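Local coordinates for small ribosomal subunit protein bS6 (Thermotoga maritima, PDB 1VMB) that probably binds 16S ribosomal RNA together with protein bS18 as a structural constituent of the small ribosomal subunit, at residues E34-L39 / E75-V80; N95-T100 / I104-F109. All blocks are in the same frame, centred on the assembly; numbering follows the deposited sequence.

In the fold
From the N terminus, strand 19-27 leads into helix 33-51, whose first turns supply one side of interaction 1. The chain finishes the helix, runs along strand 54-66 and turns into strand 73-85, near whose start interaction 1 closes a loop of 35 residues. Helix 91-98 follows, and interaction 2 closes a much shorter loop, between the end of that helix and edge strand 103-110. The two contacts stand in series, neither nested nor crossed, with centres about 13 Å apart. Each ties one helix to the same four-stranded antiparallel sheet, and they meet where Leu39 CD2 packs on Thr100 CG2, 3.7 Å apart.

Interaction 1: E34-L39 / E75-V80; sequences EERENL and EGDYTV
Arg36 and Asp77 form a salt bridge between the first helix and an inner strand of the ferredoxin-like fold of bS6, in which two helices pack on one face of a four-stranded antiparallel sheet. The bond is made by Arg36 NE, which donates to Asp77 OD2 at 2.7 Å, with a nearly straight N-H...O angle of 163°. The oxygen lies at the edge of the guanidinium, close to its plane, and receives the proton on its anti lone pair, the one directed away from OD1. The guanidinium and carboxylate planes stand 68° apart, and NE alone makes the direct bond, not a flat two-pronged grip. A bend in the arginine chain at chi3 turns NE toward the strand, while Asp77 holds CG anti to its own backbone N (chi1 -176°), sending the carboxylate out to the helix.

Other polar atoms of the pair find partners outside the bridge. Arg36 NH1 donates to the carbonyl of Val31, in the loop before the helix. Asp77 OD1 pairs with Arg60 of strand 54-66, which also forms a salt bridge to Glu37 in the conformer given, so that the positive charge of Arg60 is likely to be shared between the two carboxylates. A methionine in place of Arg36 would probably leave Asp77 OD2 without its charged mate from the helix and the Val31 carbonyl without this donor. The bridge is closed a second time by solvent: the water that accepts from Arg36 NH2 at 3.2 Å donates to Asp77 OD2 at 2.8 Å.

Interaction 2: N95-T100 / I104-F109; sequences NFYRVT and IRWQTF
Tyr97 and Trp106 lie face against face in an offset stack, the phenol ring over the five-membered ring of the indole, with centroids 4.2 Å apart and planes tilted by 26°. The side chains run past each other in opposite directions, and each lays its CB on the other's ring. Tyr97 CB sits 3.4 Å from the centroid of the indole six-membered ring, and Trp106 CB is 3.8 Å from the centroid of the phenol ring, two reciprocal CH-pi contacts made nearly along the ring normals. Trp106 reaches this position with CG between its backbone N and carbonyl carbon (chi1 68°), which folds the indole over the helix end.

Arg98 adds a border to the pair: its CG approaches Trp106 CZ2 at 4.1 Å, the two side chains crossing at about a right angle. At the edge of the phenol, near its plane, Thr108 OG1 lies 4.0 Å from Tyr97 CE2.

A second shell fixes the polar ends. Glu94, one turn back on the helix, accepts from Trp106 NE1 and forms a salt bridge with Arg98 NE, while Ser23 of the neighbouring strand bonds to both Tyr97 OH and Thr108 OG1. Helix 91-98 is thereby seated on edge strand 103-110, the strand that follows it, in the ferredoxin-like alpha-beta sandwich of bS6.

Interaction 1: E34-L39 / E75-V80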
loop_
_atom_site.group_PDB
_atom_site.type_symbol
_atom_site.label_atom_id
_atom_site.label_comp_id
_atom_site.label_asym_id
_atom_site.label_seq_id
_atom_site.Cartn_x
_atom_site.Cartn_y
_atom_site.Cartn_z
ATOM N N GLU A 34 -16.995 4.493 3.692
ATOM C CA GLU A 34 -17.205 3.046 3.552
ATOM C C GLU A 34 -16.614 2.519 2.231
ATOM O O GLU A 34 -16.022 1.450 2.230
ATOM C CB GLU A 34 -18.668 2.641 3.732
ATOM C CG GLU A 34 -19.252 2.733 5.172
ATOM C CD GLU A 34 -18.605 1.796 6.217
ATOM O OE1 GLU A 34 -17.746 0.964 5.873
ATOM O OE2 GLU A 34 -18.975 1.904 7.434
ATOM N N GLU A 35 -16.694 3.297 1.144
ATOM C CA GLU A 35 -16.080 2.901 -0.097
ATOM C C GLU A 35 -14.545 2.923 0.042
ATOM O O GLU A 35 -13.793 2.057 -0.495
ATOM C CB GLU A 35 -16.580 3.804 -1.226
ATOM C CG GLU A 35 -18.012 3.550 -1.583
ATOM C CD GLU A 35 -18.555 4.475 -2.634
ATOM O OE1 GLU A 35 -17.768 4.910 -3.503
ATOM O OE2 GLU A 35 -19.787 4.768 -2.556
ATOM N N ARG A 36 -14.028 3.913 0.784
ATOM C CA ARG A 36 -12.606 3.924 1.110
ATOM C C ARG A 36 -12.211 2.648 1.798
ATOM O O ARG A 36 -11.183 2.079 1.430
ATOM C CB ARG A 36 -12.189 5.152 1.957
ATOM C CG ARG A 36 -12.456 6.450 1.125
ATOM C CD ARG A 36 -11.635 7.667 1.493
ATOM N NE ARG A 36 -11.703 8.003 2.891
ATOM C CZ ARG A 36 -12.556 8.873 3.418
ATOM N NH1 ARG A 36 -13.491 9.489 2.681
ATOM N NH2 ARG A 36 -12.521 9.104 4.728
ATOM N N GLU A 37 -12.972 2.223 2.793
ATOM C CA GLU A 37 -12.616 1.007 3.509
ATOM C C GLU A 37 -12.654 -0.239 2.594
ATOM O O GLU A 37 -11.740 -1.085 2.613
ATOM C CB GLU A 37 -13.504 0.821 4.737
ATOM C CG GLU A 37 -13.304 1.883 5.822
ATOM C CD GLU A 37 -11.867 2.070 6.293
ATOM O OE1 GLU A 37 -11.000 1.166 6.134
ATOM O OE2 GLU A 37 -11.587 3.153 6.858
ATOM N N ASN A 38 -13.634 -0.279 1.725
ATOM C CA ASN A 38 -13.688 -1.355 0.714
ATOM C C ASN A 38 -12.466 -1.360 -0.195
ATOM O O ASN A 38 -11.993 -2.442 -0.535
ATOM C CB ASN A 38 -14.925 -1.244 -0.170
ATOM C CG ASN A 38 -16.203 -1.450 0.560
ATOM O OD1 ASN A 38 -16.226 -1.809 1.756
ATOM N ND2 ASN A 38 -17.332 -1.167 -0.133
ATOM N N LEU A 39 -11.977 -0.187 -0.610
ATOM C CA LEU A 39 -10.776 -0.109 -1.479
ATOM C C LEU A 39 -9.590 -0.680 -0.738
ATOM O O LEU A 39 -8.744 -1.419 -1.290
ATOM C CB LEU A 39 -10.483 1.326 -1.922
ATOM C CG LEU A 39 -11.229 1.767 -3.205
ATOM C CD1 LEU A 39 -11.233 3.297 -3.283
ATOM C CD2 LEU A 39 -10.552 1.111 -4.461
ATOM N N GLU A 75 -6.008 17.093 0.236
ATOM C CA GLU A 75 -5.889 16.061 1.271
ATOM C C GLU A 75 -6.322 14.732 0.731
ATOM O O GLU A 75 -6.925 14.655 -0.305
ATOM C CB GLU A 75 -6.791 16.398 2.456
ATOM C CG GLU A 75 -8.264 16.477 2.077
ATOM C CD GLU A 75 -9.172 16.813 3.237
ATOM O OE1 GLU A 75 -8.672 16.935 4.394
ATOM O OE2 GLU A 75 -10.416 16.952 2.998
ATOM N N GLY A 76 -5.993 13.664 1.438
ATOM C CA GLY A 76 -6.378 12.323 0.987
ATOM C C GLY A 76 -6.223 11.342 2.126
ATOM O O GLY A 76 -5.685 11.716 3.173
ATOM N N ASP A 77 -6.785 10.134 1.935
ATOM C CA ASP A 77 -6.872 9.158 3.037
ATOM C C ASP A 77 -5.728 8.173 2.839
ATOM O O ASP A 77 -5.729 7.439 1.867
ATOM C CB ASP A 77 -8.239 8.482 3.001
ATOM C CG ASP A 77 -8.465 7.535 4.136
ATOM O OD1 ASP A 77 -7.513 7.223 4.874
ATOM O OD2 ASP A 77 -9.619 7.104 4.420
ATOM N N TYR A 78 -4.790 8.199 3.782
ATOM C CA TYR A 78 -3.543 7.382 3.691
ATOM C C TYR A 78 -3.695 6.014 4.336
ATOM O O TYR A 78 -4.182 5.905 5.510
ATOM C CB TYR A 78 -2.399 8.096 4.408
ATOM C CG TYR A 78 -1.719 9.285 3.714
ATOM C CD1 TYR A 78 -2.408 10.457 3.463
ATOM C CD2 TYR A 78 -0.365 9.282 3.438
ATOM C CE1 TYR A 78 -1.779 11.554 2.962
ATOM C CE2 TYR A 78 0.300 10.405 2.918
ATOM C CZ TYR A 78 -0.417 11.525 2.641
ATOM O OH TYR A 78 0.173 12.694 2.186
ATOM N N THR A 79 -3.138 5.019 3.641
ATOM C CA THR A 79 -2.969 3.698 4.182
ATOM C C THR A 79 -1.590 3.213 3.794
ATOM O O THR A 79 -1.172 3.485 2.686
ATOM C CB THR A 79 -3.990 2.748 3.600
ATOM O OG1 THR A 79 -5.310 3.228 3.826
ATOM C CG2 THR A 79 -3.920 1.457 4.282
ATOM N N VAL A 80 -0.900 2.508 4.711
ATOM C CA VAL A 80 0.347 1.796 4.336
ATOM C C VAL A 80 0.170 0.325 4.664
ATOM O O VAL A 80 -0.348 0.009 5.765
ATOM C CB VAL A 80 1.541 2.306 5.067
ATOM C CG1 VAL A 80 2.814 1.687 4.465
ATOM C CG2 VAL A 80 1.648 3.833 4.999
HETATM O O HOH W 1 -10.497 7.974 6.947
#

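Interaction 2: N95-T100 / I104-F109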
loop_
_atom_site.group_PDB
_atom_site.type_symbol
_atom_site.label_atom_id
_atom_site.label_comp_id
_atom_site.label_asym_id
_atom_site.label_seq_id
_atom_site.Cartn_x
_atom_site.Cartn_y
_atom_site.Cartn_z
ATOM N N ASN A 95 -0.415 -2.804 -11.170
ATOM C CA ASN A 95 -1.495 -2.797 -12.177
ATOM C C ASN A 95 -2.871 -2.537 -11.589
ATOM O O ASN A 95 -3.690 -1.850 -12.216
ATOM C CB ASN A 95 -1.465 -4.070 -12.997
ATOM C CG ASN A 95 -0.295 -4.093 -13.958
ATOM O OD1 ASN A 95 0.409 -3.093 -14.129
ATOM N ND2 ASN A 95 -0.083 -5.222 -14.584
ATOM N N PHE A 96 -3.167 -3.034 -10.393
ATOM C CA PHE A 96 -4.421 -2.646 -9.689
ATOM C C PHE A 96 -4.467 -1.129 -9.492
ATOM O O PHE A 96 -5.446 -0.459 -9.804
ATOM C CB PHE A 96 -4.557 -3.344 -8.316
ATOM C CG PHE A 96 -5.768 -2.889 -7.563
ATOM C CD1 PHE A 96 -6.959 -3.362 -7.929
ATOM C CD2 PHE A 96 -5.663 -1.969 -6.519
ATOM C CE1 PHE A 96 -8.112 -2.933 -7.269
ATOM C CE2 PHE A 96 -6.831 -1.497 -5.878
ATOM C CZ PHE A 96 -8.024 -2.013 -6.285
ATOM N N TYR A 97 -3.395 -0.580 -8.954
ATOM C CA TYR A 97 -3.372 0.884 -8.746
ATOM C C TYR A 97 -3.573 1.663 -10.052
ATOM O O TYR A 97 -4.359 2.635 -10.098
ATOM C CB TYR A 97 -2.035 1.297 -8.110
ATOM C CG TYR A 97 -1.768 0.875 -6.686
ATOM C CD1 TYR A 97 -2.731 0.977 -5.687
ATOM C CD2 TYR A 97 -0.486 0.485 -6.297
ATOM C CE1 TYR A 97 -2.487 0.634 -4.361
ATOM C CE2 TYR A 97 -0.222 0.163 -4.943
ATOM C CZ TYR A 97 -1.216 0.218 -4.001
ATOM O OH TYR A 97 -0.928 -0.055 -2.713
ATOM N N ARG A 98 -2.906 1.231 -11.136
ATOM C CA ARG A 98 -2.996 1.892 -12.413
ATOM C C ARG A 98 -4.429 2.029 -12.943
ATOM O O ARG A 98 -4.718 2.950 -13.709
ATOM C CB ARG A 98 -2.134 1.183 -13.421
ATOM C CG ARG A 98 -0.706 1.415 -13.193
ATOM C CD ARG A 98 0.187 0.764 -14.214
ATOM N NE ARG A 98 1.574 0.955 -13.827
ATOM C CZ ARG A 98 2.603 0.895 -14.656
ATOM N NH1 ARG A 98 2.455 0.736 -15.973
ATOM N NH2 ARG A 98 3.832 1.027 -14.171
ATOM N N VAL A 99 -5.322 1.125 -12.542
ATOM C CA VAL A 99 -6.714 1.116 -13.076
ATOM C C VAL A 99 -7.763 1.678 -12.142
ATOM O O VAL A 99 -8.928 1.664 -12.479
ATOM C CB VAL A 99 -7.130 -0.300 -13.563
ATOM C CG1 VAL A 99 -6.136 -0.806 -14.644
ATOM C CG2 VAL A 99 -7.213 -1.335 -12.365
ATOM N N THR A 100 -7.310 2.189 -10.985
ATOM C CA THR A 100 -8.161 2.626 -9.910
ATOM C C THR A 100 -8.016 4.099 -9.628
ATOM O O THR A 100 -7.200 4.459 -8.800
ATOM C CB THR A 100 -7.758 1.812 -8.664
ATOM O OG1 THR A 100 -7.945 0.415 -8.938
ATOM C CG2 THR A 100 -8.711 2.108 -7.478
ATOM N N ILE A 104 -5.317 8.241 -5.788
ATOM C CA ILE A 104 -4.677 9.376 -6.444
ATOM C C ILE A 104 -3.139 9.409 -6.349
ATOM O O ILE A 104 -2.469 10.111 -7.102
ATOM C CB ILE A 104 -5.295 10.727 -5.963
ATOM C CG1 ILE A 104 -5.175 10.897 -4.444
ATOM C CG2 ILE A 104 -6.766 10.797 -6.424
ATOM C CD1 ILE A 104 -5.475 12.209 -3.941
ATOM N N ARG A 105 -2.607 8.621 -5.440
ATOM C CA ARG A 105 -1.162 8.478 -5.351
ATOM C C ARG A 105 -0.828 7.154 -4.700
ATOM O O ARG A 105 -1.527 6.728 -3.769
ATOM C CB ARG A 105 -0.521 9.649 -4.608
ATOM C CG ARG A 105 0.935 9.291 -4.229
ATOM C CD ARG A 105 1.959 10.279 -4.375
ATOM N NE ARG A 105 3.253 9.551 -4.266
ATOM C CZ ARG A 105 4.105 9.415 -5.260
ATOM N NH1 ARG A 105 3.809 9.910 -6.459
ATOM N NH2 ARG A 105 5.243 8.762 -5.045
ATOM N N TRP A 106 0.258 6.498 -5.157
ATOM C CA TRP A 106 0.748 5.331 -4.413
ATOM C C TRP A 106 2.261 5.269 -4.561
ATOM O O TRP A 106 2.863 5.889 -5.456
ATOM C CB TRP A 106 0.173 4.005 -4.938
ATOM C CG TRP A 106 0.635 3.603 -6.286
ATOM C CD1 TRP A 106 1.703 2.788 -6.611
ATOM C CD2 TRP A 106 0.076 4.026 -7.535
ATOM N NE1 TRP A 106 1.801 2.682 -7.981
ATOM C CE2 TRP A 106 0.761 3.366 -8.560
ATOM C CE3 TRP A 106 -1.068 4.779 -7.876
ATOM C CZ2 TRP A 106 0.425 3.544 -9.903
ATOM C CZ3 TRP A 106 -1.364 4.967 -9.183
ATOM C CH2 TRP A 106 -0.646 4.337 -10.179
ATOM N N GLN A 107 2.851 4.467 -3.716
ATOM C CA GLN A 107 4.276 4.203 -3.841
ATOM C C GLN A 107 4.578 2.883 -3.168
ATOM O O GLN A 107 4.097 2.615 -2.076
ATOM C CB GLN A 107 5.036 5.354 -3.223
ATOM C CG GLN A 107 4.535 5.679 -1.874
ATOM C CD GLN A 107 4.937 7.019 -1.417
ATOM O OE1 GLN A 107 4.750 7.973 -2.154
ATOM N NE2 GLN A 107 5.427 7.117 -0.167
ATOM N N THR A 108 5.451 2.089 -3.785
ATOM C CA THR A 108 5.777 0.817 -3.261
ATOM C C THR A 108 7.278 0.619 -3.209
ATOM O O THR A 108 7.973 0.807 -4.222
ATOM C CB THR A 108 5.150 -0.251 -4.152
ATOM O OG1 THR A 108 3.699 -0.099 -4.165
ATOM C CG2 THR A 108 5.468 -1.640 -3.588
ATOM N N PHE A 109 7.772 0.233 -2.047
ATOM C CA PHE A 109 9.210 0.139 -1.809
ATOM C C PHE A 109 9.601 -1.141 -1.127
ATOM O O PHE A 109 8.996 -1.528 -0.096
ATOM C CB PHE A 109 9.732 1.283 -0.913
ATOM C CG PHE A 109 9.437 2.678 -1.426
ATOM C CD1 PHE A 109 10.241 3.240 -2.418
ATOM C CD2 PHE A 109 8.451 3.450 -0.869
ATOM C CE1 PHE A 109 9.995 4.559 -2.863
ATOM C CE2 PHE A 109 8.212 4.766 -1.307
ATOM C CZ PHE A 109 8.963 5.270 -2.330
#